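Local coordinates for protein Maltose/maltodextrin transport permease homologue (Bdellovibrio bacteriovorus HD100, PDB 6FFL) that probably takes part in maltose and maltodextrin uptake, this chain being the solute-binding domain of a transporter permease fusion, here holding maltotriose, at residues S47-Q50 with S51-G55; Y63-S66 with D67-G70; P342-P345 with E346-A349. One frame throughout, in Å; residues are numbered along the deposited sequence. Where two conformers were deposited one is given.

Interaction 1. Residues S47-Q50 with S51-G55; sequences SSFQ and SAAMG. With PT (platinum (II) ion), chain E.
The backbone oxygen of Gln-50 accepts the N-H of Met-54, with O and N 2.9 Å apart, and the methionine side chain crowds the same oxygen, its CG lying 3.2 Å from Gln-50 O. This is one of four i-to-i+4 bonds linking 47-50 to 51-54 near the C-terminal end of helix 42-54; Ser-51, Ala-52 and Ala-53 donate in the same way to Ser-47, Ser-48 and Phe-49, and Gly-55 N to Ser-51 O adds a fifth.

The two sides of the helix differ. On the inner side, Phe-49 has CG anti to its own nitrogen (chi1 -176°), which carries the ring out beside the next turn, where the methyl of Ala-53 sits over one face toward the rim, CB to CE2 4.2 Å. The small alanine suits a position beneath a ring that also meets Phe-72 at an inclined angle. Ala-52 and Ser-48 face Trp-8, and the Ser-48 hydroxyl bonds to the carbonyl of Glu-44 one turn back, a common partner for a serine within a helix.

On the outer side the first two torsions of Met-54 (chi1 -75°, chi2 -153°) carry SD out to a platinum ion, at an SD-to-platinum distance of 2.3 Å, and a bend at chi3 folds CE aside, turning the sulfur's bonding side to the metal. A water oxygen binds that platinum at 2.1 Å, nearly at right angles to the SD bond, and Met-75 supplies a second sulfur. Thioethers are soft, polarisable ligands that platinum(II) favours, so the site reflects metal affinity and need not mean that the protein uses platinum naturally.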
# COMPACT_ATOMS: atom_id res chain seq x y z
N SER A 47 5.61 -9.97 -10.21
CA SER A 47 6.56 -10.65 -11.08
C SER A 47 6.01 -12.01 -11.53
O SER A 47 6.22 -12.41 -12.68
CB SER A 47 7.91 -10.79 -10.38
OG SER A 47 7.82 -11.66 -9.27
N SER A 48 5.30 -12.72 -10.65
CA SER A 48 4.79 -14.04 -11.03
C SER A 48 3.61 -13.93 -12.01
O SER A 48 3.49 -14.74 -12.93
CB SER A 48 4.43 -14.85 -9.78
OG SER A 48 3.20 -14.45 -9.19
N PHE A 49 2.75 -12.92 -11.84
CA PHE A 49 1.70 -12.72 -12.83
C PHE A 49 2.29 -12.36 -14.19
O PHE A 49 1.86 -12.89 -15.23
CB PHE A 49 0.69 -11.65 -12.39
CG PHE A 49 -0.45 -11.49 -13.37
CD1 PHE A 49 -1.50 -12.40 -13.37
CD2 PHE A 49 -0.43 -10.49 -14.32
CE1 PHE A 49 -2.52 -12.30 -14.31
CE2 PHE A 49 -1.45 -10.38 -15.26
CZ PHE A 49 -2.50 -11.29 -15.25
N GLN A 50 3.29 -11.48 -14.20
CA GLN A 50 3.92 -11.11 -15.47
C GLN A 50 4.51 -12.34 -16.15
O GLN A 50 4.30 -12.56 -17.35
CB GLN A 50 4.99 -10.04 -15.24
CG GLN A 50 4.43 -8.70 -14.78
CD GLN A 50 5.49 -7.63 -14.59
OE1 GLN A 50 5.22 -6.44 -14.73
NE2 GLN A 50 6.71 -8.05 -14.27
N SER A 51 5.24 -13.16 -15.39
CA SER A 51 5.89 -14.33 -15.96
C SER A 51 4.85 -15.33 -16.47
O SER A 51 4.97 -15.86 -17.57
CB SER A 51 6.80 -14.98 -14.93
OG SER A 51 7.27 -16.24 -15.38
N ALA A 52 3.82 -15.60 -15.66
CA ALA A 52 2.82 -16.58 -16.05
C ALA A 52 2.04 -16.12 -17.27
O ALA A 52 1.79 -16.91 -18.19
CB ALA A 52 1.88 -16.87 -14.89
N ALA A 53 1.65 -14.85 -17.31
CA ALA A 53 0.84 -14.35 -18.42
C ALA A 53 1.65 -14.24 -19.70
O ALA A 53 1.14 -14.51 -20.79
CB ALA A 53 0.21 -13.01 -18.04
N MET A 54 2.93 -13.86 -19.59
CA MET A 54 3.76 -13.83 -20.78
C MET A 54 3.99 -15.23 -21.33
O MET A 54 4.10 -15.42 -22.55
CB MET A 54 5.10 -13.16 -20.47
CG MET A 54 5.00 -11.66 -20.34
SD MET A 54 6.57 -10.90 -20.75
CE MET A 54 7.42 -11.08 -19.19
N GLY A 55 4.06 -16.23 -20.45
CA GLY A 55 4.14 -17.62 -20.83
C GLY A 55 2.84 -18.23 -21.31
O GLY A 55 2.77 -19.44 -21.53
PT PT E . 6.25 -8.66 -20.47
O HOH W 1 5.47 -8.77 -18.50

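Interaction 2. Residues Y63-S66 with D67-G70; sequences YGPS and DQVG. With GLC (alpha-D-glucopyranose), chain B; GLC (alpha-D-glucopyranose), chain C.
Pro-65 and Asp-67 meet beside the sugar, Pro-65 CB standing 3.5 Å from Asp-67 OD2. Both carboxylate oxygens of Asp-67 take bonds from neighbouring hydroxyls of one glucose (chain B): O3 donates to OD1 and O2 to OD2, each pair 2.7 Å apart. Such a two-pronged grip suits a carboxylate, whose two oxygens can each take one of two neighbouring hydroxyls, and it fixes the rotation of the group. Pro-65 offers its ring carbons instead, CB lying 3.2 Å from O2 of that glucose while CG approaches O3 of the next unit (chain C).

Behind this first shell the backbone turns tightly. Gln-68 N donates to Pro-65 O at 3.0 Å, and Val-69 N likewise bonds to Ser-66 O; these i-to-i+3 links are 3-10 in character. Gln-68 starts with CG between its backbone nitrogen and carbonyl carbon (chi1 67°), then runs extended, so that its amide comes back over the strand, NE2 being 3.4 Å from Gly-64 CA. The amide, OE1 especially, occupies the space where a beta carbon on residue 64 would lie, which is why glycine suits.

Farther out, Trp-351 NE1 gives OD1 of Asp-67 a weak bond, and Val-69 packs on Tyr-106 and Met-107 of strand 104-109. The turn joins strand 61-65, flanked in its sheet by strands 4-9 and 266-274, to helix 69-74.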
# COMPACT_ATOMS: atom_id res chain seq x y z
N TYR A 63 -5.23 -9.38 -8.35
CA TYR A 63 -5.63 -8.30 -7.45
C TYR A 63 -4.40 -7.72 -6.78
O TYR A 63 -3.67 -8.45 -6.12
CB TYR A 63 -6.60 -8.81 -6.38
CG TYR A 63 -7.03 -7.78 -5.34
CD1 TYR A 63 -6.26 -7.54 -4.20
CD2 TYR A 63 -8.22 -7.07 -5.51
CE1 TYR A 63 -6.67 -6.61 -3.24
CE2 TYR A 63 -8.64 -6.15 -4.56
CZ TYR A 63 -7.87 -5.92 -3.43
OH TYR A 63 -8.29 -4.99 -2.50
N GLY A 64 -4.21 -6.41 -6.90
CA GLY A 64 -3.11 -5.75 -6.22
C GLY A 64 -3.13 -4.25 -6.41
O GLY A 64 -4.06 -3.68 -6.99
N PRO A 65 -2.06 -3.58 -5.97
CA PRO A 65 -2.05 -2.11 -5.94
C PRO A 65 -2.17 -1.51 -7.33
O PRO A 65 -1.75 -2.10 -8.32
CB PRO A 65 -0.70 -1.76 -5.31
CG PRO A 65 -0.17 -3.04 -4.73
CD PRO A 65 -0.80 -4.17 -5.47
N SER A 66 -2.72 -0.30 -7.38
CA SER A 66 -3.05 0.28 -8.67
C SER A 66 -1.84 0.57 -9.55
O SER A 66 -2.01 0.64 -10.77
CB SER A 66 -3.87 1.55 -8.48
OG SER A 66 -3.24 2.42 -7.59
N ASP A 67 -0.63 0.74 -8.99
CA ASP A 67 0.48 0.99 -9.91
C ASP A 67 0.85 -0.24 -10.73
O ASP A 67 1.64 -0.11 -11.67
CB ASP A 67 1.71 1.57 -9.18
CG ASP A 67 2.24 0.66 -8.08
OD1 ASP A 67 3.48 0.60 -7.92
OD2 ASP A 67 1.43 0.07 -7.33
N GLN A 68 0.27 -1.41 -10.46
CA GLN A 68 0.61 -2.49 -11.38
C GLN A 68 -0.10 -2.36 -12.72
O GLN A 68 0.24 -3.09 -13.66
CB GLN A 68 0.37 -3.86 -10.71
CG GLN A 68 -1.03 -4.23 -10.42
CD GLN A 68 -1.13 -5.43 -9.49
OE1 GLN A 68 -0.21 -5.75 -8.73
NE2 GLN A 68 -2.26 -6.11 -9.54
N VAL A 69 -0.99 -1.37 -12.87
CA VAL A 69 -1.70 -1.17 -14.15
C VAL A 69 -0.71 -0.88 -15.28
O VAL A 69 -0.81 -1.47 -16.37
CB VAL A 69 -2.73 -0.04 -14.01
CG1 VAL A 69 -3.12 0.50 -15.37
CG2 VAL A 69 -3.95 -0.52 -13.25
N GLY A 70 0.22 0.04 -15.05
CA GLY A 70 1.16 0.46 -16.08
C GLY A 70 1.91 -0.70 -16.70
O GLY A 70 1.87 -0.91 -17.92
C1 GLC B . 3.93 -0.25 -3.21
C2 GLC B . 3.66 -0.44 -4.70
C3 GLC B . 4.63 -1.48 -5.27
C4 GLC B . 6.06 -1.06 -4.99
C5 GLC B . 6.27 -0.83 -3.49
C6 GLC B . 7.63 -0.20 -3.23
O2 GLC B . 2.29 -0.83 -4.94
O3 GLC B . 4.45 -1.61 -6.69
O4 GLC B . 6.95 -2.09 -5.45
O5 GLC B . 5.30 0.12 -3.03
O6 GLC B . 7.97 -0.21 -1.83
C1 GLC C . 1.36 -2.41 0.80
C2 GLC C . 0.70 -1.60 -0.31
C3 GLC C . 1.46 -1.68 -1.62
C4 GLC C . 2.91 -1.31 -1.35
C5 GLC C . 3.48 -2.25 -0.28
C6 GLC C . 4.94 -1.92 0.02
O2 GLC C . -0.65 -2.09 -0.47
O3 GLC C . 0.88 -0.74 -2.54
O4 GLC C . 3.67 -1.47 -2.53
O5 GLC C . 2.73 -2.06 0.91
O6 GLC C . 5.55 -3.02 0.74

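Interaction 3. Residues P342-P345 with E346-A349; sequences PVTP and EVRA. With GLC (alpha-D-glucopyranose), chain B.
Thr-344 and Val-347 meet in the turn that leads into helix 346-362, entered from the loop after strand 339-340 of this periplasmic-binding-protein fold. Backbone bonds come first. Val-347 N donates to Thr-344 O at 3.0 Å, and Arg-348 N donates to Pro-345 O across a more bent path (136°); both are i-to-i+3 bonds. Pro-345 suits the approach to a helix, where a backbone N-H is not needed for an i-to-i+4 bond, and its ring restricts the backbone to a helix-compatible phi.

The polar side-chain bonds to the sugar come from Arg-348, whose chain sets out away from its own backbone nitrogen and then folds at chi2 (81°) and chi3, turning the guanidinium to the sugar. NH1 gives a bond to O3 of the chain B glucose at 3.1 Å and NH2 one to its O4 at 2.9 Å; a further NH1 link to O4 is weak. Two nitrogens thus bridge adjacent hydroxyls, with O4 at the guanidinium edge. A salt bridge from NH2 to Asp-352 gives the group a second partner and would help fix its orientation, while the Thr-344 hydroxyl bonds to Gly-183 O.

Van der Waals contacts complete the turn. Glu-346 lies alongside Pro-345 and curls back at chi2, setting OE1 3.4 Å from Thr-344 CB. Branched Val-347 meets the Pro-342 ring at about a right angle, its CG2 3.6 Å from Pro-342 CB. Its other methyl, CG1, lies 4.2 Å from Pro-342 O, a buried carbonyl oxygen with no hydrogen-bond partner in the model.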
# COMPACT_ATOMS: atom_id res chain seq x y z
N PRO A 342 0.74 7.11 -8.53
CA PRO A 342 0.97 7.08 -9.98
C PRO A 342 0.99 5.64 -10.48
O PRO A 342 1.36 4.72 -9.75
CB PRO A 342 2.33 7.77 -10.14
CG PRO A 342 3.05 7.50 -8.86
CD PRO A 342 1.97 7.44 -7.77
N VAL A 343 0.54 5.44 -11.72
CA VAL A 343 0.38 4.09 -12.25
C VAL A 343 1.12 3.86 -13.56
O VAL A 343 1.06 2.75 -14.09
CB VAL A 343 -1.11 3.70 -12.41
CG1 VAL A 343 -1.88 3.89 -11.09
CG2 VAL A 343 -1.76 4.50 -13.57
N THR A 344 1.82 4.85 -14.09
CA THR A 344 2.55 4.65 -15.33
C THR A 344 3.68 3.64 -15.12
O THR A 344 4.17 3.47 -14.00
CB THR A 344 3.14 5.97 -15.83
OG1 THR A 344 4.00 6.49 -14.82
CG2 THR A 344 2.04 6.97 -16.12
N PRO A 345 4.12 2.94 -16.17
CA PRO A 345 5.16 1.91 -15.97
C PRO A 345 6.47 2.49 -15.48
O PRO A 345 7.25 1.78 -14.84
CB PRO A 345 5.29 1.26 -17.36
CG PRO A 345 4.71 2.24 -18.31
CD PRO A 345 3.65 2.99 -17.57
N GLU A 346 6.72 3.78 -15.74
CA GLU A 346 7.94 4.42 -15.27
C GLU A 346 8.06 4.34 -13.75
O GLU A 346 9.18 4.32 -13.22
CB GLU A 346 7.98 5.87 -15.73
CG GLU A 346 8.29 6.06 -17.22
CD GLU A 346 7.09 5.90 -18.16
OE1 GLU A 346 5.98 5.57 -17.71
OE2 GLU A 346 7.27 6.12 -19.38
N VAL A 347 6.93 4.29 -13.04
CA VAL A 347 6.96 4.26 -11.57
C VAL A 347 7.63 2.98 -11.08
O VAL A 347 8.28 2.97 -10.03
CB VAL A 347 5.53 4.39 -11.01
CG1 VAL A 347 5.52 4.24 -9.50
CG2 VAL A 347 4.95 5.73 -11.40
N ARG A 348 7.48 1.90 -11.84
CA ARG A 348 8.12 0.64 -11.49
C ARG A 348 9.64 0.79 -11.43
O ARG A 348 10.29 0.29 -10.50
CB ARG A 348 7.72 -0.43 -12.51
CG ARG A 348 8.44 -1.74 -12.37
CD ARG A 348 7.81 -2.58 -11.28
NE ARG A 348 8.54 -2.49 -10.01
CZ ARG A 348 7.97 -2.23 -8.84
NH1 ARG A 348 6.67 -2.00 -8.77
NH2 ARG A 348 8.70 -2.22 -7.74
N ALA A 349 10.21 1.48 -12.43
CA ALA A 349 11.65 1.74 -12.42
C ALA A 349 12.04 2.59 -11.21
O ALA A 349 13.11 2.38 -10.62
CB ALA A 349 12.06 2.45 -13.71
C1 GLC B . 3.93 -0.25 -3.21
C2 GLC B . 3.66 -0.44 -4.70
C3 GLC B . 4.63 -1.48 -5.27
C4 GLC B . 6.06 -1.06 -4.99
C5 GLC B . 6.27 -0.83 -3.49
C6 GLC B . 7.63 -0.20 -3.23
O2 GLC B . 2.29 -0.83 -4.94
O3 GLC B . 4.45 -1.61 -6.69
O4 GLC B . 6.95 -2.09 -5.45
O5 GLC B . 5.30 0.12 -3.03
O6 GLC B . 7.97 -0.21 -1.83

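Interactions 2 and 3 are largely buried and share one ligand: the carboxylate of Asp-67 and the guanidinium of Arg-348 take opposite hydrogen-bonding roles on the same glucose. They also touch directly, Asp-67 CB lying 3.2 Å from Pro-342 O and Gly-70 packing on Pro-345. Interaction 1, about 14 Å from interaction 2 and 18 Å from interaction 3 between centres, lies nearer the surface and trades sugar for a sulfur-bound metal. Its regular i-to-i+4 bonding, at a helix's end, contrasts with the i-to-i+3 turns that lead into helices at 63-70 and 342-349. Helix 42-54 and strand 61-65 follow each other in the chain.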